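Local coordinates for protein putative phosphomethylpyrimidine kinase (PDB 3MBH) that probably phosphorylates pyridoxal with ATP, as a pyridoxal kinase of the ribokinase clan, and is seen here with pyridoxal bound, at residues 171-185 with 197-209. Sequence-based numbering, arbitrary orientation. Where two conformers were deposited one is given.
Sequences LRLLSDKGPQVVIIT and SVYAYNRQGNRYW
Val182 pairs with Tyr201, and Ile184 with Tyr199, through reciprocal backbone hydrogen bonds joining antiparallel strands 181-185 and 197-202 of this ribokinase-like fold. Just beyond the paired residues, Arg203 N continues the pattern to Gln180 O (2.8 Å, 173°). The Gln180 and Asn202 amides lie nearly coplanar; Gln180 NE2 donates onto a lone pair of Asn202 OD1 (2.9 Å), which also accepts from Gln204 N in an Asx turn.

Arg203 is long enough to reach back to the turn after helix 171-176. A bend at chi3 (51°) lets NH1 (3.1 Å) and NH2 (3.2 Å) both grip Gly178 O, while Gln180 CA lies over one guanidinium face, toward its rim. Glycine suits Gly178 because, at phi 155°, a CB would strike the preceding carbonyl O and Pro179 CD. Cut back to alanine, the Arg203 position would probably leave Gly178 O without both donors and the turn less firmly tied.

Apolar side chains pack between helix and sheet: Leu171 sets CB against Tyr201 CB (3.7 Å) and CD1 at the Tyr208 ring edge. On the opposite sheet face, branched Ile183 presses CG2 tightly on Val198 CG1 (3.4 Å), beneath Phe227 of helix 223-236. Directional bonds thus fix strand register and turn, whereas hydrocarbon seats the helix.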
ATOM      1  N   LEU A 171       1.140  33.239  21.572  1.00 18.86           N
ATOM      2  CA  LEU A 171       0.437  31.930  21.690  1.00 18.77           C
ATOM      3  C   LEU A 171      -0.363  31.887  23.005  1.00 19.14           C
ATOM      4  O   LEU A 171      -1.527  31.541  23.035  1.00 17.48           O
ATOM      5  CB  LEU A 171       1.439  30.777  21.602  1.00 17.90           C
ATOM      6  CG  LEU A 171       1.988  30.462  20.200  1.00 17.27           C
ATOM      7  CD1 LEU A 171       3.204  29.639  20.382  1.00 14.17           C
ATOM      8  CD2 LEU A 171       0.967  29.702  19.284  1.00 12.94           C
ATOM      9  N   ARG A 172       0.303  32.264  24.078  0.70 20.09           N
ATOM     10  CA  ARG A 172      -0.318  32.277  25.378  0.70 20.84           C
ATOM     11  C   ARG A 172      -1.483  33.291  25.464  0.70 20.40           C
ATOM     12  O   ARG A 172      -2.510  32.980  26.070  0.70 19.91           O
ATOM     13  CB  ARG A 172       0.775  32.528  26.423  0.70 21.40           C
ATOM     14  CG  ARG A 172       0.302  32.664  27.828  0.70 24.16           C
ATOM     15  CD  ARG A 172      -0.472  31.454  28.255  0.70 26.73           C
ATOM     16  NE  ARG A 172      -0.672  31.456  29.693  0.70 31.44           N
ATOM     17  CZ  ARG A 172      -1.169  30.427  30.363  0.70 32.30           C
ATOM     18  NH1 ARG A 172      -1.564  29.333  29.709  0.70 32.15           N
ATOM     19  NH2 ARG A 172      -1.303  30.508  31.680  0.70 30.96           N
ATOM     20  N   LEU A 173      -1.333  34.480  24.862  1.00 20.24           N
ATOM     21  CA  LEU A 173      -2.385  35.520  24.907  1.00 20.13           C
ATOM     22  C   LEU A 173      -3.627  35.025  24.192  1.00 19.82           C
ATOM     23  O   LEU A 173      -4.737  35.212  24.668  1.00 20.90           O
ATOM     24  CB  LEU A 173      -1.967  36.816  24.214  1.00 20.41           C
ATOM     25  CG  LEU A 173      -1.010  37.784  24.872  1.00 23.41           C
ATOM     26  CD1 LEU A 173      -0.807  38.966  23.911  1.00 25.08           C
ATOM     27  CD2 LEU A 173      -1.503  38.292  26.257  1.00 20.69           C
ATOM     28  N   LEU A 174      -3.431  34.394  23.036  1.00 19.04           N
ATOM     29  CA  LEU A 174      -4.520  33.792  22.328  1.00 18.47           C
ATOM     30  C   LEU A 174      -5.147  32.609  23.090  1.00 17.95           C
ATOM     31  O   LEU A 174      -6.371  32.464  23.109  1.00 17.05           O
ATOM     32  CB  LEU A 174      -4.094  33.405  20.901  1.00 19.68           C
ATOM     33  CG  LEU A 174      -3.909  34.536  19.864  1.00 19.10           C
ATOM     34  CD1 LEU A 174      -3.512  33.870  18.531  1.00 20.06           C
ATOM     35  CD2 LEU A 174      -5.139  35.409  19.725  1.00 22.12           C
ATOM     36  N   SER A 175      -4.338  31.781  23.752  1.00 17.35           N
ATOM     37  CA  SER A 175      -4.908  30.655  24.518  1.00 17.06           C
ATOM     38  C   SER A 175      -5.721  31.154  25.718  1.00 17.43           C
ATOM     39  O   SER A 175      -6.736  30.583  26.074  1.00 16.67           O
ATOM     40  CB  SER A 175      -3.837  29.734  25.028  1.00 16.77           C
ATOM     41  OG  SER A 175      -4.434  28.699  25.775  1.00 16.27           O
ATOM     42  N   ASP A 176      -5.282  32.247  26.306  1.00 18.10           N
ATOM     43  CA  ASP A 176      -6.043  32.877  27.401  1.00 19.31           C
ATOM     44  C   ASP A 176      -7.452  33.268  26.974  1.00 19.76           C
ATOM     45  O   ASP A 176      -8.340  33.313  27.789  1.00 21.02           O
ATOM     46  CB  ASP A 176      -5.294  34.080  27.924  1.00 19.66           C
ATOM     47  CG  ASP A 176      -4.051  33.688  28.738  1.00 21.50           C
ATOM     48  OD1 ASP A 176      -3.859  32.509  29.114  1.00 21.54           O
ATOM     49  OD2 ASP A 176      -3.246  34.591  28.991  1.00 25.75           O
ATOM     50  N   LYS A 177      -7.678  33.463  25.679  1.00 20.65           N
ATOM     51  CA  LYS A 177      -8.983  33.857  25.223  1.00 20.82           C
ATOM     52  C   LYS A 177      -9.967  32.729  25.085  1.00 19.93           C
ATOM     53  O   LYS A 177     -11.147  32.989  24.858  1.00 19.09           O
ATOM     54  CB  LYS A 177      -8.844  34.643  23.925  1.00 22.01           C
ATOM     55  CG  LYS A 177      -8.558  36.088  24.233  1.00 25.59           C
ATOM     56  CD  LYS A 177      -7.776  36.788  23.183  1.00 30.54           C
ATOM     57  CE  LYS A 177      -7.292  38.127  23.804  1.00 33.26           C
ATOM     58  NZ  LYS A 177      -7.068  39.171  22.774  1.00 36.60           N
ATOM     59  N   GLY A 178      -9.494  31.489  25.218  1.00 19.45           N
ATOM     60  CA  GLY A 178     -10.344  30.306  25.041  1.00 19.10           C
ATOM     61  C   GLY A 178      -9.591  29.039  24.645  1.00 18.93           C
ATOM     62  O   GLY A 178      -9.630  28.076  25.361  1.00 17.83           O
ATOM     63  N   PRO A 179      -8.903  29.053  23.496  1.00 18.38           N
ATOM     64  CA  PRO A 179      -8.423  27.839  22.891  1.00 17.92           C
ATOM     65  C   PRO A 179      -7.337  27.145  23.655  1.00 17.53           C
ATOM     66  O   PRO A 179      -6.377  27.791  24.055  1.00 17.11           O
ATOM     67  CB  PRO A 179      -7.880  28.312  21.535  1.00 18.59           C
ATOM     68  CG  PRO A 179      -8.598  29.553  21.265  1.00 18.10           C
ATOM     69  CD  PRO A 179      -8.911  30.180  22.552  1.00 19.15           C
ATOM     70  N   GLN A 180      -7.493  25.832  23.846  1.00 16.94           N
ATOM     71  CA  GLN A 180      -6.476  25.035  24.496  1.00 17.60           C
ATOM     72  C   GLN A 180      -5.250  24.926  23.594  1.00 16.19           C
ATOM     73  O   GLN A 180      -4.149  24.873  24.073  1.00 16.18           O
ATOM     74  CB  GLN A 180      -7.044  23.652  24.830  1.00 17.50           C
ATOM     75  CG  GLN A 180      -5.970  22.657  25.383  1.00 21.17           C
ATOM     76  CD  GLN A 180      -6.430  21.200  25.347  1.00 25.32           C
ATOM     77  OE1 GLN A 180      -7.593  20.884  25.689  1.00 25.51           O
ATOM     78  NE2 GLN A 180      -5.522  20.303  24.931  1.00 21.22           N
ATOM     79  N   VAL A 181      -5.472  24.887  22.288  1.00 15.78           N
ATOM     80  CA  VAL A 181      -4.388  24.763  21.297  1.00 15.29           C
ATOM     81  C   VAL A 181      -4.442  25.928  20.321  1.00 15.40           C
ATOM     82  O   VAL A 181      -5.517  26.254  19.719  1.00 14.69           O
ATOM     83  CB  VAL A 181      -4.452  23.439  20.512  1.00 14.93           C
ATOM     84  CG1 VAL A 181      -3.352  23.382  19.363  1.00 11.01           C
ATOM     85  CG2 VAL A 181      -4.241  22.232  21.468  1.00 13.60           C
ATOM     86  N   VAL A 182      -3.292  26.571  20.189  1.00 14.30           N
ATOM     87  CA  VAL A 182      -3.151  27.679  19.272  1.00 14.92           C
ATOM     88  C   VAL A 182      -1.974  27.339  18.378  1.00 15.12           C
ATOM     89  O   VAL A 182      -0.910  26.973  18.872  1.00 14.27           O
ATOM     90  CB  VAL A 182      -2.862  29.003  20.003  1.00 14.79           C
ATOM     91  CG1 VAL A 182      -2.679  30.158  19.017  1.00 13.07           C
ATOM     92  CG2 VAL A 182      -3.998  29.293  21.038  1.00 16.88           C
ATOM     93  N   ILE A 183      -2.180  27.462  17.068  1.00 15.73           N
ATOM     94  CA  ILE A 183      -1.121  27.229  16.099  1.00 16.42           C
ATOM     95  C   ILE A 183      -0.996  28.490  15.259  1.00 17.34           C
ATOM     96  O   ILE A 183      -2.000  28.984  14.734  1.00 17.62           O
ATOM     97  CB  ILE A 183      -1.435  25.955  15.229  1.00 15.91           C
ATOM     98  CG1 ILE A 183      -1.674  24.712  16.126  1.00 15.56           C
ATOM     99  CG2 ILE A 183      -0.335  25.749  14.201  1.00 14.13           C
ATOM    100  CD1 ILE A 183      -2.267  23.520  15.390  1.00 16.65           C
ATOM    101  N   ILE A 184       0.219  29.025  15.144  1.00 17.23           N
ATOM    102  CA  ILE A 184       0.464  30.171  14.297  1.00 16.97           C
ATOM    103  C   ILE A 184       1.283  29.712  13.102  1.00 17.69           C
ATOM    104  O   ILE A 184       2.393  29.194  13.273  1.00 17.80           O
ATOM    105  CB  ILE A 184       1.200  31.317  15.035  1.00 17.24           C
ATOM    106  CG1 ILE A 184       0.391  31.764  16.235  1.00 17.12           C
ATOM    107  CG2 ILE A 184       1.456  32.497  14.039  1.00 16.26           C
ATOM    108  CD1 ILE A 184       1.079  32.742  17.174  1.00 16.70           C
ATOM    109  N   THR A 185       0.728  29.877  11.883  1.00 18.42           N
ATOM    110  CA  THR A 185       1.437  29.477  10.683  1.00 18.05           C
ATOM    111  C   THR A 185       2.064  30.691   9.951  1.00 19.27           C
ATOM    112  O   THR A 185       1.836  31.833  10.270  1.00 17.73           O
ATOM    113  CB  THR A 185       0.538  28.749   9.723  1.00 18.25           C
ATOM    114  OG1 THR A 185      -0.272  29.707   9.021  1.00 18.21           O
ATOM    115  CG2 THR A 185      -0.306  27.713  10.452  1.00 17.06           C
ATOM    116  N   SER A 197       8.100  29.013   9.292  0.70 21.31           N
ATOM    117  CA  SER A 197       7.918  28.252  10.537  0.70 21.50           C
ATOM    118  C   SER A 197       6.461  28.261  11.004  0.70 20.38           C
ATOM    119  O   SER A 197       5.660  29.115  10.603  0.70 19.77           O
ATOM    120  CB  SER A 197       8.856  28.725  11.644  0.70 21.04           C
ATOM    121  OG  SER A 197       8.898  30.138  11.683  0.70 24.48           O
ATOM    122  N   VAL A 198       6.133  27.242  11.803  1.00 19.47           N
ATOM    123  CA  VAL A 198       4.863  27.108  12.454  1.00 18.12           C
ATOM    124  C   VAL A 198       5.187  26.999  13.946  1.00 17.72           C
ATOM    125  O   VAL A 198       6.142  26.306  14.343  1.00 16.85           O
ATOM    126  CB  VAL A 198       4.094  25.852  11.983  1.00 18.76           C
ATOM    127  CG1 VAL A 198       2.798  25.653  12.804  1.00 17.87           C
ATOM    128  CG2 VAL A 198       3.774  25.899  10.441  1.00 19.60           C
ATOM    129  N   TYR A 199       4.437  27.710  14.766  1.00 16.80           N
ATOM    130  CA  TYR A 199       4.595  27.707  16.213  1.00 16.84           C
ATOM    131  C   TYR A 199       3.267  27.223  16.796  1.00 17.79           C
ATOM    132  O   TYR A 199       2.214  27.415  16.167  1.00 16.76           O
ATOM    133  CB  TYR A 199       4.911  29.093  16.713  1.00 17.63           C
ATOM    134  CG  TYR A 199       6.283  29.600  16.383  1.00 18.65           C
ATOM    135  CD1 TYR A 199       6.603  30.078  15.102  1.00 18.67           C
ATOM    136  CD2 TYR A 199       7.277  29.658  17.374  1.00 19.54           C
ATOM    137  CE1 TYR A 199       7.901  30.570  14.836  1.00 20.48           C
ATOM    138  CE2 TYR A 199       8.529  30.166  17.121  1.00 18.37           C
ATOM    139  CZ  TYR A 199       8.850  30.595  15.855  1.00 21.99           C
ATOM    140  OH  TYR A 199      10.121  31.118  15.665  1.00 22.31           O
ATOM    141  N   ALA A 200       3.312  26.519  17.933  1.00 17.50           N
ATOM    142  CA  ALA A 200       2.079  26.014  18.567  1.00 16.51           C
ATOM    143  C   ALA A 200       2.246  25.944  20.082  1.00 16.45           C
ATOM    144  O   ALA A 200       3.380  25.835  20.640  1.00 15.47           O
ATOM    145  CB  ALA A 200       1.707  24.643  18.031  1.00 15.44           C
ATOM    146  N   TYR A 201       1.105  26.005  20.742  1.00 15.97           N
ATOM    147  CA  TYR A 201       1.034  25.911  22.184  1.00 15.34           C
ATOM    148  C   TYR A 201      -0.146  25.004  22.566  1.00 15.61           C
ATOM    149  O   TYR A 201      -1.190  25.047  21.966  1.00 14.87           O
ATOM    150  CB  TYR A 201       0.927  27.294  22.784  1.00 15.54           C
ATOM    151  CG  TYR A 201       0.647  27.274  24.241  1.00 14.43           C
ATOM    152  CD1 TYR A 201       1.623  26.913  25.115  1.00 15.82           C
ATOM    153  CD2 TYR A 201      -0.604  27.628  24.739  1.00 16.50           C
ATOM    154  CE1 TYR A 201       1.391  26.850  26.467  1.00 18.65           C
ATOM    155  CE2 TYR A 201      -0.864  27.584  26.075  1.00 18.14           C
ATOM    156  CZ  TYR A 201       0.148  27.213  26.942  1.00 19.83           C
ATOM    157  OH  TYR A 201      -0.041  27.165  28.275  1.00 18.37           O
ATOM    158  N   ASN A 202       0.062  24.156  23.557  1.00 15.76           N
ATOM    159  CA  ASN A 202      -0.987  23.291  24.099  1.00 15.43           C
ATOM    160  C   ASN A 202      -1.065  23.651  25.566  1.00 15.29           C
ATOM    161  O   ASN A 202      -0.116  23.418  26.339  1.00 14.95           O
ATOM    162  CB  ASN A 202      -0.635  21.797  23.912  1.00 14.93           C
ATOM    163  CG  ASN A 202      -1.802  20.892  24.158  1.00 15.44           C
ATOM    164  OD1 ASN A 202      -2.803  21.298  24.735  1.00 17.99           O
ATOM    165  ND2 ASN A 202      -1.696  19.664  23.716  1.00 16.49           N
ATOM    166  N   ARG A 203      -2.180  24.214  25.964  1.00 15.53           N
ATOM    167  CA  ARG A 203      -2.354  24.609  27.365  1.00 16.92           C
ATOM    168  C   ARG A 203      -2.330  23.339  28.229  1.00 16.64           C
ATOM    169  O   ARG A 203      -1.849  23.349  29.338  1.00 15.75           O
ATOM    170  CB  ARG A 203      -3.677  25.374  27.543  1.00 17.11           C
ATOM    171  CG  ARG A 203      -3.861  26.001  28.968  1.00 21.66           C
ATOM    172  CD  ARG A 203      -5.123  26.898  29.045  1.00 26.75           C
ATOM    173  NE  ARG A 203      -6.323  26.214  28.538  1.00 30.17           N
ATOM    174  CZ  ARG A 203      -7.204  26.701  27.638  1.00 34.05           C
ATOM    175  NH1 ARG A 203      -7.071  27.929  27.130  1.00 35.04           N
ATOM    176  NH2 ARG A 203      -8.255  25.953  27.244  1.00 32.80           N
ATOM    177  N   GLN A 204      -2.807  22.221  27.682  1.00 17.57           N
ATOM    178  CA  GLN A 204      -2.739  20.996  28.404  1.00 18.51           C
ATOM    179  C   GLN A 204      -1.312  20.429  28.329  1.00 18.80           C
ATOM    180  O   GLN A 204      -0.916  19.855  27.303  1.00 18.80           O
ATOM    181  CB  GLN A 204      -3.715  20.028  27.819  1.00 19.61           C
ATOM    182  CG  GLN A 204      -3.660  18.713  28.472  1.00 25.54           C
ATOM    183  CD  GLN A 204      -4.365  18.676  29.798  1.00 33.41           C
ATOM    184  OE1 GLN A 204      -5.411  19.360  30.009  1.00 36.64           O
ATOM    185  NE2 GLN A 204      -3.829  17.849  30.711  1.00 34.61           N
ATOM    186  N   GLY A 205      -0.575  20.538  29.432  1.00 17.91           N
ATOM    187  CA  GLY A 205       0.832  20.171  29.484  1.00 18.06           C
ATOM    188  C   GLY A 205       1.726  21.396  29.311  1.00 18.00           C
ATOM    189  O   GLY A 205       2.924  21.338  29.607  1.00 17.40           O
ATOM    190  N   ASN A 206       1.143  22.499  28.826  1.00 18.15           N
ATOM    191  CA  ASN A 206       1.825  23.803  28.776  1.00 18.17           C
ATOM    192  C   ASN A 206       3.089  23.682  27.950  1.00 17.94           C
ATOM    193  O   ASN A 206       4.146  24.115  28.367  1.00 19.22           O
ATOM    194  CB  ASN A 206       2.114  24.310  30.190  1.00 18.25           C
ATOM    195  CG  ASN A 206       2.714  25.735  30.232  1.00 18.90           C
ATOM    196  OD1 ASN A 206       2.215  26.682  29.645  1.00 20.11           O
ATOM    197  ND2 ASN A 206       3.785  25.870  30.989  1.00 20.09           N
ATOM    198  N   ARG A 207       2.972  23.069  26.773  1.00 17.52           N
ATOM    199  CA  ARG A 207       4.121  22.871  25.887  1.00 17.42           C
ATOM    200  C   ARG A 207       4.029  23.771  24.649  1.00 16.83           C
ATOM    201  O   ARG A 207       2.942  24.049  24.161  1.00 16.15           O
ATOM    202  CB  ARG A 207       4.265  21.381  25.485  1.00 17.51           C
ATOM    203  CG  ARG A 207       4.617  20.466  26.629  1.00 18.11           C
ATOM    204  CD  ARG A 207       4.944  19.095  26.124  1.00 19.55           C
ATOM    205  NE  ARG A 207       5.248  18.135  27.176  1.00 18.54           N
ATOM    206  CZ  ARG A 207       4.333  17.430  27.851  1.00 18.94           C
ATOM    207  NH1 ARG A 207       3.020  17.564  27.640  1.00 17.72           N
ATOM    208  NH2 ARG A 207       4.735  16.564  28.752  1.00 17.02           N
ATOM    209  N   TYR A 208       5.198  24.200  24.175  1.00 16.88           N
ATOM    210  CA  TYR A 208       5.381  25.051  22.994  1.00 16.68           C
ATOM    211  C   TYR A 208       6.189  24.308  21.945  1.00 16.30           C
ATOM    212  O   TYR A 208       7.201  23.694  22.275  1.00 17.22           O
ATOM    213  CB  TYR A 208       6.171  26.314  23.378  1.00 17.20           C
ATOM    214  CG  TYR A 208       5.453  27.221  24.330  1.00 18.03           C
ATOM    215  CD1 TYR A 208       5.529  27.026  25.726  1.00 18.48           C
ATOM    216  CD2 TYR A 208       4.732  28.317  23.857  1.00 18.46           C
ATOM    217  CE1 TYR A 208       4.849  27.863  26.596  1.00 17.64           C
ATOM    218  CE2 TYR A 208       4.074  29.144  24.718  1.00 17.48           C
ATOM    219  CZ  TYR A 208       4.109  28.909  26.078  1.00 17.07           C
ATOM    220  OH  TYR A 208       3.426  29.790  26.890  1.00 20.42           O
ATOM    221  N   TRP A 209       5.781  24.385  20.691  1.00 15.44           N
ATOM    222  CA  TRP A 209       6.405  23.665  19.606  1.00 15.87           C
ATOM    223  C   TRP A 209       6.744  24.581  18.474  1.00 16.27           C
ATOM    224  O   TRP A 209       6.030  25.523  18.221  1.00 15.84           O
ATOM    225  CB  TRP A 209       5.443  22.606  19.058  1.00 15.99           C
ATOM    226  CG  TRP A 209       5.013  21.662  20.086  1.00 16.64           C
ATOM    227  CD1 TRP A 209       3.880  21.731  20.833  1.00 17.08           C
ATOM    228  CD2 TRP A 209       5.743  20.525  20.559  1.00 15.45           C
ATOM    229  NE1 TRP A 209       3.858  20.700  21.749  1.00 17.42           N
ATOM    230  CE2 TRP A 209       4.976  19.924  21.564  1.00 18.13           C
ATOM    231  CE3 TRP A 209       6.956  19.942  20.206  1.00 18.08           C
ATOM    232  CZ2 TRP A 209       5.398  18.778  22.248  1.00 16.08           C
ATOM    233  CZ3 TRP A 209       7.364  18.806  20.882  1.00 17.69           C
ATOM    234  CH2 TRP A 209       6.589  18.251  21.907  1.00 15.66           C
TER